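Local coordinates for protein-glutamine deamidase Cif (Burkholderia pseudomallei, PDB 3GQM) that deamidates a glutamine side chain of host NEDD8 to glutamate, shutting down cullin-RING ubiquitin ligases and blocking the host cell cycle, at residues 50-55 / 60-65; 56-61 / 107-112. All coordinates share one frame; numbering follows the deposited sequence.

Interaction 1: 50-55 / 60-65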
loop_
_atom_site.group_PDB
_atom_site.type_symbol
_atom_site.label_atom_id
_atom_site.label_comp_id
_atom_site.label_asym_id
_atom_site.label_seq_id
_atom_site.Cartn_x
_atom_site.Cartn_y
_atom_site.Cartn_z
ATOM N N ASN A 50 3.282 14.483 5.342
ATOM C CA ASN A 50 4.123 13.291 5.483
ATOM C C ASN A 50 3.891 12.536 6.813
ATOM O O ASN A 50 3.639 11.332 6.817
ATOM C CB ASN A 50 5.597 13.642 5.262
ATOM C CG ASN A 50 6.487 12.419 5.142
ATOM O OD1 ASN A 50 6.847 11.811 6.142
ATOM N ND2 ASN A 50 6.891 12.076 3.923
ATOM N N ARG A 51 3.977 13.240 7.932
ATOM C CA ARG A 51 3.790 12.629 9.278
ATOM C C ARG A 51 2.382 12.101 9.545
ATOM O O ARG A 51 2.197 11.066 10.207
ATOM C CB ARG A 51 4.151 13.644 10.368
ATOM C CG ARG A 51 5.604 14.049 10.325
ATOM C CD ARG A 51 6.144 14.291 11.722
ATOM N NE ARG A 51 7.143 15.357 11.701
ATOM C CZ ARG A 51 8.399 15.213 11.289
ATOM N NH1 ARG A 51 8.840 14.025 10.873
ATOM N NH2 ARG A 51 9.217 16.262 11.297
ATOM N N VAL A 52 1.384 12.824 9.056
ATOM C CA VAL A 52 0.007 12.359 9.162
ATOM C C VAL A 52 -0.242 11.104 8.280
ATOM O O VAL A 52 -0.906 10.172 8.701
ATOM C CB VAL A 52 -1.000 13.515 8.891
ATOM C CG1 VAL A 52 -2.388 12.990 8.605
ATOM C CG2 VAL A 52 -1.035 14.493 10.123
ATOM N N MET A 53 0.339 11.073 7.095
ATOM C CA MET A 53 0.184 9.925 6.158
ATOM C C MET A 53 0.900 8.659 6.698
ATOM O O MET A 53 0.277 7.603 6.818
ATOM C CB MET A 53 0.716 10.302 4.765
ATOM C CG MET A 53 0.195 9.459 3.614
ATOM S SD MET A 53 -1.623 9.337 3.646
ATOM C CE MET A 53 -1.786 7.568 3.450
ATOM N N TRP A 54 2.171 8.802 7.063
ATOM C CA TRP A 54 3.028 7.675 7.393
ATOM C C TRP A 54 3.254 7.611 8.910
ATOM O O TRP A 54 4.219 8.133 9.447
ATOM C CB TRP A 54 4.349 7.752 6.620
ATOM C CG TRP A 54 4.198 8.033 5.106
ATOM C CD1 TRP A 54 4.880 8.973 4.368
ATOM C CD2 TRP A 54 3.305 7.368 4.177
ATOM N NE1 TRP A 54 4.485 8.926 3.054
ATOM C CE2 TRP A 54 3.526 7.948 2.901
ATOM C CE3 TRP A 54 2.355 6.346 4.303
ATOM C CZ2 TRP A 54 2.813 7.547 1.759
ATOM C CZ3 TRP A 54 1.674 5.923 3.170
ATOM C CH2 TRP A 54 1.918 6.512 1.913
ATOM N N ASN A 55 2.305 7.038 9.620
ATOM C CA ASN A 55 2.414 6.942 11.056
ATOM C C ASN A 55 1.889 5.542 11.310
ATOM O O ASN A 55 1.071 5.039 10.531
ATOM C CB ASN A 55 1.557 8.031 11.737
ATOM C CG ASN A 55 1.703 8.028 13.254
ATOM O OD1 ASN A 55 0.965 7.338 13.939
ATOM N ND2 ASN A 55 2.691 8.746 13.773
ATOM N N THR A 60 -6.599 4.501 15.784
ATOM C CA THR A 60 -7.127 5.872 15.652
ATOM C C THR A 60 -7.315 6.269 14.156
ATOM O O THR A 60 -6.603 5.764 13.283
ATOM C CB THR A 60 -6.119 6.828 16.255
ATOM O OG1 THR A 60 -6.360 6.903 17.666
ATOM C CG2 THR A 60 -6.202 8.273 15.677
ATOM N N LEU A 61 -8.257 7.168 13.882
ATOM C CA LEU A 61 -8.566 7.594 12.511
ATOM C C LEU A 61 -7.335 8.222 11.963
ATOM O O LEU A 61 -6.719 9.055 12.662
ATOM C CB LEU A 61 -9.669 8.659 12.471
ATOM C CG LEU A 61 -11.142 8.221 12.465
ATOM C CD1 LEU A 61 -11.975 9.474 12.473
ATOM C CD2 LEU A 61 -11.524 7.305 11.245
ATOM N N LEU A 62 -6.976 7.861 10.724
ATOM C CA LEU A 62 -5.861 8.544 10.075
ATOM C C LEU A 62 -5.980 10.066 10.186
ATOM O O LEU A 62 -5.001 10.745 10.546
ATOM C CB LEU A 62 -5.663 8.111 8.606
ATOM C CG LEU A 62 -4.365 8.585 7.900
ATOM C CD1 LEU A 62 -3.922 7.500 6.827
ATOM C CD2 LEU A 62 -4.457 9.967 7.235
ATOM N N ILE A 63 -7.167 10.608 9.887
ATOM C CA ILE A 63 -7.288 12.068 9.773
ATOM C C ILE A 63 -7.366 12.704 11.147
ATOM O O ILE A 63 -7.289 13.895 11.250
ATOM C CB ILE A 63 -8.519 12.520 8.925
ATOM C CG1 ILE A 63 -9.798 11.895 9.511
ATOM C CG2 ILE A 63 -8.294 12.199 7.411
ATOM C CD1 ILE A 63 -11.074 12.494 8.999
ATOM N N ALA A 64 -7.527 11.911 12.200
ATOM C CA ALA A 64 -7.460 12.474 13.547
ATOM C C ALA A 64 -6.041 12.678 14.029
ATOM O O ALA A 64 -5.857 13.191 15.150
ATOM C CB ALA A 64 -8.248 11.632 14.546
ATOM N N ARG A 65 -5.042 12.285 13.219
ATOM C CA ARG A 65 -3.631 12.476 13.578
ATOM C C ARG A 65 -3.177 13.937 13.622
ATOM O O ARG A 65 -3.311 14.682 12.647
ATOM C CB ARG A 65 -2.690 11.697 12.641
ATOM C CG ARG A 65 -2.829 10.172 12.761
ATOM C CD ARG A 65 -2.162 9.483 11.594
ATOM N NE ARG A 65 -2.275 8.025 11.703
ATOM C CZ ARG A 65 -1.837 7.172 10.789
ATOM N NH1 ARG A 65 -1.243 7.618 9.652
ATOM N NH2 ARG A 65 -1.976 5.880 11.016
#

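Interaction 2: 56-61 / 107-112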
loop_
_atom_site.group_PDB
_atom_site.type_symbol
_atom_site.label_atom_id
_atom_site.label_comp_id
_atom_site.label_asym_id
_atom_site.label_seq_id
_atom_site.Cartn_x
_atom_site.Cartn_y
_atom_site.Cartn_z
ATOM N N ASP A 56 2.379 4.893 12.349
ATOM C CA ASP A 56 1.975 3.503 12.587
ATOM C C ASP A 56 0.936 3.311 13.685
ATOM O O ASP A 56 0.780 2.200 14.179
ATOM C CB ASP A 56 3.188 2.612 12.851
ATOM C CG ASP A 56 3.984 3.067 14.067
ATOM O OD1 ASP A 56 5.070 2.510 14.270
ATOM O OD2 ASP A 56 3.543 3.988 14.806
ATOM N N ARG A 57 0.217 4.362 14.066
ATOM C CA ARG A 57 -0.914 4.154 14.998
ATOM C C ARG A 57 -2.137 3.854 14.159
ATOM O O ARG A 57 -2.556 4.697 13.366
ATOM C CB ARG A 57 -1.158 5.393 15.871
ATOM N N TYR A 58 -2.727 2.681 14.322
ATOM C CA TYR A 58 -3.793 2.252 13.400
ATOM C C TYR A 58 -5.160 2.069 14.042
ATOM O O TYR A 58 -6.124 1.705 13.362
ATOM C CB TYR A 58 -3.422 0.958 12.694
ATOM C CG TYR A 58 -2.143 0.959 11.909
ATOM C CD1 TYR A 58 -1.928 1.851 10.856
ATOM C CD2 TYR A 58 -1.151 0.019 12.188
ATOM C CE1 TYR A 58 -0.755 1.813 10.136
ATOM C CE2 TYR A 58 -0.001 -0.022 11.485
ATOM C CZ TYR A 58 0.205 0.880 10.454
ATOM O OH TYR A 58 1.394 0.788 9.748
ATOM N N ASP A 59 -5.230 2.291 15.356
ATOM C CA ASP A 59 -6.451 2.107 16.125
ATOM C C ASP A 59 -7.224 3.396 16.205
ATOM O O ASP A 59 -8.341 3.364 16.650
ATOM C CB ASP A 59 -6.149 1.599 17.556
ATOM C CG ASP A 59 -5.168 2.487 18.294
ATOM O OD1 ASP A 59 -3.961 2.465 17.942
ATOM O OD2 ASP A 59 -5.590 3.194 19.225
ATOM N N THR A 60 -6.599 4.501 15.784
ATOM C CA THR A 60 -7.127 5.872 15.652
ATOM C C THR A 60 -7.315 6.269 14.156
ATOM O O THR A 60 -6.603 5.764 13.283
ATOM C CB THR A 60 -6.119 6.828 16.255
ATOM O OG1 THR A 60 -6.360 6.903 17.666
ATOM C CG2 THR A 60 -6.202 8.273 15.677
ATOM N N LEU A 61 -8.257 7.168 13.882
ATOM C CA LEU A 61 -8.566 7.594 12.511
ATOM C C LEU A 61 -7.335 8.222 11.963
ATOM O O LEU A 61 -6.719 9.055 12.662
ATOM C CB LEU A 61 -9.669 8.659 12.471
ATOM C CG LEU A 61 -11.142 8.221 12.465
ATOM C CD1 LEU A 61 -11.975 9.474 12.473
ATOM C CD2 LEU A 61 -11.524 7.305 11.245
ATOM N N SER A 107 3.029 1.640 3.996
ATOM C CA SER A 107 2.308 2.285 2.881
ATOM C C SER A 107 0.930 1.659 2.656
ATOM O O SER A 107 -0.072 2.382 2.570
ATOM C CB SER A 107 3.116 2.305 1.574
ATOM O OG SER A 107 3.380 0.960 1.103
ATOM N N ALA A 108 0.864 0.321 2.645
ATOM C CA ALA A 108 -0.392 -0.368 2.428
ATOM C C ALA A 108 -1.371 -0.122 3.595
ATOM O O ALA A 108 -2.569 0.121 3.369
ATOM C CB ALA A 108 -0.163 -1.906 2.211
ATOM N N ASN A 109 -0.894 -0.234 4.827
ATOM C CA ASN A 109 -1.761 -0.028 5.986
ATOM C C ASN A 109 -2.387 1.392 6.006
ATOM O O ASN A 109 -3.566 1.540 6.178
ATOM C CB ASN A 109 -0.999 -0.314 7.291
ATOM C CG ASN A 109 -0.807 -1.793 7.554
ATOM O OD1 ASN A 109 -1.481 -2.649 6.979
ATOM N ND2 ASN A 109 0.157 -2.101 8.374
ATOM N N ASN A 110 -1.579 2.407 5.784
ATOM C CA ASN A 110 -2.048 3.792 5.788
ATOM C C ASN A 110 -2.905 4.223 4.597
ATOM O O ASN A 110 -3.923 4.896 4.785
ATOM C CB ASN A 110 -0.855 4.718 6.002
ATOM C CG ASN A 110 -0.423 4.700 7.466
ATOM O OD1 ASN A 110 -1.251 4.980 8.338
ATOM N ND2 ASN A 110 0.831 4.279 7.755
ATOM N N ILE A 111 -2.520 3.822 3.378
ATOM C CA ILE A 111 -3.389 4.108 2.210
ATOM C C ILE A 111 -4.724 3.350 2.298
ATOM O O ILE A 111 -5.786 3.876 1.888
ATOM C CB ILE A 111 -2.662 3.831 0.862
ATOM C CG1 ILE A 111 -1.549 4.901 0.653
ATOM C CG2 ILE A 111 -3.696 3.807 -0.290
ATOM C CD1 ILE A 111 -0.424 4.478 -0.339
ATOM N N PHE A 112 -4.680 2.139 2.843
ATOM C CA PHE A 112 -5.913 1.405 3.156
ATOM C C PHE A 112 -6.855 2.211 4.095
ATOM O O PHE A 112 -8.057 2.306 3.814
ATOM C CB PHE A 112 -5.591 0.058 3.819
ATOM C CG PHE A 112 -6.819 -0.813 4.108
ATOM C CD1 PHE A 112 -7.256 -1.765 3.152
ATOM C CD2 PHE A 112 -7.534 -0.671 5.330
ATOM C CE1 PHE A 112 -8.387 -2.570 3.378
ATOM C CE2 PHE A 112 -8.664 -1.477 5.603
ATOM C CZ PHE A 112 -9.099 -2.432 4.622
#

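Interaction 1: 50-55 / 60-65
The guanidinium of R65 lies between N55 and L62: CB of N55 sits 3.4 Å above one face and CA of L62 lies over the opposite face, both offset toward the rim. At its edge come the carbonyl ends of V52 and M53. NH1 donates to V52 O at 2.7 Å along a nearly straight bond (N-H...O 162°). That oxygen is only 4° out of the guanidinium plane. A second bond from NH1 to M53 O, at 3.2 Å and a sharper angle, is weak. The R65 chain, extended from CG to NE, carries the group from the loop to the last turn of helix 47-53, and NH2 bonds outside to R57 O and N110 OD1. NE is buried without a partner. Beside this polar grip, L62 CD2 packs 3.9 Å from V52 CG1, and CD1 meets M53 CE at 4.0 Å. The bent M53 chain also lays CG over the centre of the W54 ring, 3.5 Å above its plane. N55 turns its OD1 to the backbone N of R57. An arginine side chain from the following loop thus binds backbone carbonyls at the C-terminal end of helix 47-53, where the loop leading to helix 67-80 folds back on the helix it leaves.

Interaction 2: 56-61 / 107-112
With CG anti to the carbonyl carbon in both Y58 and N109 (chi1 -57° and -76°), the tyrosine ring reaches from the loop to helix 104-116 and the asparagine amide extends toward it. The two side chains cross at about a right angle, ring and amide planes 76° apart. N109 CB lies 3.6 Å from both CE1 and CZ of Y58, approaching the ring obliquely. Farther out, ND2 gives the phenolic oxygen a weak hydrogen bond, 3.4 Å from ND2 to Y58 OH yet fairly straight. The firmer polar tie of N109 lies elsewhere, from OD1 to K160 NZ.

N110, one residue on, presents its amide at the ring edge: OD1 comes within 3.7 Å of Y58 CE1, and CG lies near the ring plane. OD1 meets a ring carbon here, so this is plain packing; the polar ends of the amide are used elsewhere, ND2 on L106 O of its own helix and on N55 O, OD1 on R65 NH2. Those bonds hold the amide in place beside the tyrosine. D56 O lies 3.5 Å above one ring face, offset toward the rim, and L106 also touches the tyrosine.

The contact packs a loop tyrosine against the helix that begins at C104, inferred to be the catalytic cysteine; Cif belongs to the papain-like peptidase clan CA, where the nucleophilic cysteine characteristically stands at the start of a helix.

How the interactions relate
Interactions 1 and 2 share the loop residues T60 and L61, and their centres lie about 7 Å apart. Both are buried for the most part, but interaction 1 is the larger, 310 Å² against 165 Å². Interaction 1 folds the loop back on the helix it has just left, through a charged group bonded to backbone carbonyls and aliphatic packing; interaction 2 joins residues distant in sequence, with a partly exposed tyrosine against two amides and one weak bond. N110 ties them together, since the amide that borders the tyrosine in interaction 2 also bonds to both segments of interaction 1. Helix 104-116 thus supports both.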